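Local coordinates for protein 5'-nucleotidase SURE (Aquifex aeolicus, PDB 2WQK) that probably removes the phosphate from nucleoside 5'-monophosphates, with the help of one divalent metal cation per subunit, at residues P15-L27 / F135-K147. Residues are numbered along the deposited sequence; the frame is centred on the assembly and turned at random. Where two conformers were deposited one is given.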
# COMPACT_ATOMS: atom_id res chain seq x y z
N PRO A 15 11.15 -3.74 19.47
CA PRO A 15 11.94 -3.64 20.70
C PRO A 15 11.74 -2.30 21.45
O PRO A 15 11.88 -2.22 22.66
CB PRO A 15 13.38 -3.77 20.22
CG PRO A 15 13.32 -3.40 18.77
CD PRO A 15 12.01 -3.91 18.27
N GLY A 16 11.41 -1.22 20.74
CA GLY A 16 11.27 0.08 21.37
C GLY A 16 10.05 0.15 22.28
O GLY A 16 10.13 0.72 23.35
N ILE A 17 8.91 -0.35 21.82
CA ILE A 17 7.68 -0.28 22.63
C ILE A 17 7.82 -1.25 23.81
O ILE A 17 7.39 -0.95 24.92
CB ILE A 17 6.38 -0.52 21.82
CG1 ILE A 17 5.19 -0.04 22.62
CG2 ILE A 17 6.24 -1.93 21.28
CD1 ILE A 17 3.87 -0.16 21.96
N ASN A 18 8.43 -2.39 23.55
CA ASN A 18 8.55 -3.39 24.63
C ASN A 18 9.54 -2.92 25.71
O ASN A 18 9.28 -3.10 26.91
CB ASN A 18 8.85 -4.73 24.06
CG ASN A 18 7.63 -5.36 23.46
OD1 ASN A 18 6.75 -5.86 24.19
ND2 ASN A 18 7.50 -5.26 22.10
N ALA A 19 10.65 -2.31 25.29
CA ALA A 19 11.60 -1.76 26.27
C ALA A 19 10.93 -0.72 27.15
O ALA A 19 11.13 -0.67 28.38
CB ALA A 19 12.86 -1.15 25.60
N LEU A 20 10.15 0.16 26.53
CA LEU A 20 9.51 1.22 27.27
C LEU A 20 8.46 0.63 28.22
O LEU A 20 8.35 1.05 29.38
CB LEU A 20 8.91 2.25 26.31
CG LEU A 20 8.31 3.51 26.93
CD1 LEU A 20 9.26 4.22 27.89
CD2 LEU A 20 7.81 4.42 25.79
N ARG A 21 7.67 -0.33 27.72
CA ARG A 21 6.64 -0.99 28.52
C ARG A 21 7.28 -1.57 29.79
O ARG A 21 6.79 -1.37 30.90
CB ARG A 21 5.97 -2.10 27.75
CG ARG A 21 4.96 -2.86 28.56
CD ARG A 21 4.50 -4.05 27.80
NE ARG A 21 3.53 -4.77 28.61
CZ ARG A 21 3.58 -6.06 28.86
NH1 ARG A 21 4.52 -6.86 28.34
NH2 ARG A 21 2.63 -6.57 29.61
N GLU A 22 8.34 -2.33 29.59
CA GLU A 22 9.00 -3.00 30.73
C GLU A 22 9.48 -2.02 31.80
O GLU A 22 9.28 -2.22 33.03
CB GLU A 22 10.10 -3.91 30.18
CG GLU A 22 9.54 -5.11 29.39
CD GLU A 22 8.52 -6.00 30.15
OE1 GLU A 22 8.67 -6.22 31.37
OE2 GLU A 22 7.54 -6.49 29.52
N ALA A 23 10.17 -0.97 31.36
CA ALA A 23 10.67 0.06 32.26
C ALA A 23 9.59 0.81 33.02
O ALA A 23 9.75 1.14 34.21
CB ALA A 23 11.63 1.02 31.52
N LEU A 24 8.48 1.07 32.34
CA LEU A 24 7.40 1.84 32.95
C LEU A 24 6.62 1.13 34.05
O LEU A 24 5.93 1.77 34.83
CB LEU A 24 6.37 2.26 31.89
CG LEU A 24 6.81 3.39 30.96
CD1 LEU A 24 5.82 3.41 29.82
CD2 LEU A 24 6.84 4.71 31.74
N LYS A 25 6.73 -0.20 34.07
CA LYS A 25 5.97 -0.96 35.08
C LYS A 25 6.23 -0.48 36.51
O LYS A 25 5.36 -0.64 37.37
CB LYS A 25 6.26 -2.46 34.96
CG LYS A 25 5.79 -3.09 33.70
CD LYS A 25 6.35 -4.55 33.60
CE LYS A 25 5.65 -5.37 32.53
NZ LYS A 25 6.08 -6.83 32.55
N SER A 26 7.44 0.01 36.79
CA SER A 26 7.74 0.47 38.15
C SER A 26 7.03 1.76 38.53
O SER A 26 6.99 2.14 39.71
CB SER A 26 9.24 0.61 38.38
OG SER A 26 9.75 1.60 37.51
N LEU A 27 6.46 2.46 37.54
CA LEU A 27 5.71 3.70 37.84
C LEU A 27 4.19 3.55 37.88
O LEU A 27 3.48 4.43 38.37
CB LEU A 27 6.04 4.82 36.83
CG LEU A 27 7.50 5.16 36.78
CD1 LEU A 27 7.70 6.33 35.74
CD2 LEU A 27 8.11 5.57 38.11
N PHE A 135 17.61 0.17 22.96
CA PHE A 135 16.29 0.57 23.46
C PHE A 135 16.16 0.43 24.98
O PHE A 135 15.48 1.22 25.59
CB PHE A 135 15.21 -0.23 22.77
CG PHE A 135 15.04 0.13 21.33
CD1 PHE A 135 14.38 1.32 20.97
CD2 PHE A 135 15.50 -0.70 20.33
CE1 PHE A 135 14.26 1.64 19.64
CE2 PHE A 135 15.34 -0.37 18.99
CZ PHE A 135 14.71 0.80 18.67
N GLU A 136 16.80 -0.58 25.59
CA GLU A 136 16.69 -0.69 27.05
C GLU A 136 17.42 0.40 27.79
O GLU A 136 16.95 0.83 28.85
CB GLU A 136 17.14 -2.06 27.55
CG GLU A 136 16.29 -3.15 26.99
CD GLU A 136 16.62 -4.51 27.59
OE1 GLU A 136 17.65 -4.63 28.27
OE2 GLU A 136 15.84 -5.44 27.36
N GLU A 137 18.56 0.86 27.26
CA GLU A 137 19.24 2.01 27.83
C GLU A 137 18.39 3.27 27.65
O GLU A 137 18.25 4.06 28.56
CB GLU A 137 20.60 2.23 27.17
CG GLU A 137 21.61 1.07 27.41
CD GLU A 137 22.01 0.96 28.85
OE1 GLU A 137 22.23 1.97 29.52
OE2 GLU A 137 22.13 -0.19 29.33
N ILE A 138 17.84 3.44 26.46
CA ILE A 138 17.01 4.61 26.18
C ILE A 138 15.78 4.65 27.09
O ILE A 138 15.38 5.74 27.57
CB ILE A 138 16.60 4.65 24.68
CG1 ILE A 138 17.84 5.01 23.85
CG2 ILE A 138 15.45 5.66 24.41
CD1 ILE A 138 17.68 4.81 22.34
N ALA A 139 15.20 3.49 27.37
CA ALA A 139 13.99 3.45 28.21
C ALA A 139 14.24 4.00 29.59
O ALA A 139 13.36 4.55 30.23
CB ALA A 139 13.39 2.02 28.30
N LYS A 140 15.49 3.85 30.08
CA LYS A 140 15.81 4.37 31.41
C LYS A 140 15.60 5.89 31.49
O LYS A 140 15.04 6.38 32.47
CB LYS A 140 17.26 4.02 31.80
CG LYS A 140 17.49 2.52 31.90
CD LYS A 140 18.97 2.20 32.09
CE LYS A 140 19.19 0.71 32.18
NZ LYS A 140 20.69 0.44 32.22
N VAL A 141 16.03 6.63 30.46
CA VAL A 141 15.83 8.06 30.54
C VAL A 141 14.34 8.41 30.27
O VAL A 141 13.82 9.35 30.87
CB VAL A 141 16.85 8.86 29.74
CG1 VAL A 141 16.56 8.80 28.31
CG2 VAL A 141 16.94 10.31 30.31
N CYS A 142 13.65 7.61 29.46
CA CYS A 142 12.20 7.85 29.26
C CYS A 142 11.46 7.78 30.60
O CYS A 142 10.59 8.62 30.90
CB CYS A 142 11.60 6.88 28.25
SG CYS A 142 12.34 7.01 26.61
N VAL A 143 11.78 6.76 31.41
CA VAL A 143 11.12 6.60 32.69
C VAL A 143 11.48 7.76 33.64
O VAL A 143 10.64 8.24 34.36
CB VAL A 143 11.35 5.19 33.25
CG1 VAL A 143 10.75 5.06 34.65
CG2 VAL A 143 10.75 4.19 32.28
N ASP A 144 12.72 8.25 33.58
CA ASP A 144 13.11 9.42 34.38
C ASP A 144 12.20 10.60 34.05
O ASP A 144 11.74 11.30 34.93
CB ASP A 144 14.57 9.83 34.11
CG ASP A 144 15.61 8.88 34.75
OD1 ASP A 144 15.26 8.05 35.63
OD2 ASP A 144 16.77 8.95 34.29
N ILE A 145 11.96 10.81 32.76
CA ILE A 145 11.10 11.91 32.31
C ILE A 145 9.66 11.72 32.76
O ILE A 145 9.05 12.65 33.28
CB ILE A 145 11.25 12.09 30.76
CG1 ILE A 145 12.66 12.61 30.42
CG2 ILE A 145 10.13 12.97 30.22
CD1 ILE A 145 12.94 12.60 28.94
N VAL A 146 9.13 10.50 32.57
CA VAL A 146 7.75 10.22 32.99
C VAL A 146 7.59 10.48 34.49
O VAL A 146 6.60 11.10 34.94
CB VAL A 146 7.28 8.81 32.58
CG1 VAL A 146 5.92 8.51 33.19
CG2 VAL A 146 7.23 8.69 31.05
N LYS A 147 8.58 10.03 35.27
CA LYS A 147 8.48 10.26 36.72
C LYS A 147 8.36 11.74 37.08
O LYS A 147 7.47 12.15 37.84
CB LYS A 147 9.64 9.62 37.46
CG LYS A 147 9.42 9.61 38.95
CD LYS A 147 10.57 8.91 39.66
CE LYS A 147 10.30 8.94 41.18
NZ LYS A 147 11.37 8.24 41.96
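Val143 and Leu27 at one end and Phe135, two turns before Val143 on the same helix, at the other carry most of this helix-helix contact, a worked example of how small residues, here Gly16, Ala19, Ala23 and Ala139, let two helices of an alpha/beta fold lie close on one sheet. The axes of helices 15-24 and 135-147 approach to 8.4 Å and cross at -47°. The Phe135 ring lays one face against the first turn of helix 15-24: Gly16 N sits over the ring centre, Gly16 CA comes to 3.4 Å from CD1 of Phe135, and Pro15 CG touches CE2. CG of Phe135 is anti to its carbonyl carbon (chi1 -70°), which brings the ring against the backbone of Pro15 and Gly16. A leucine in its place would probably leave Gly16 and the Pro15 ring without the flat surface they rest on. A bound sodium ion lies about 9 Å from the Phe135 side chain. In the middle the spacing is set by alanines, Ala23 CB lying 3.8 Å from Ala139 CB. Val143 then splits its branches: CG2 presses on Ala23 CB at a tight 3.4 Å, while CG1 meets Leu27 CD1 at 3.5 Å. Toward the sheet, Leu20 CD1 meets Cys142 CB, and both side chains also touch Phe125 of strand 122-128. No hydrogen bond or salt bridge links the two segments, consistent with helices held to each other mainly by close packing and the exclusion of water.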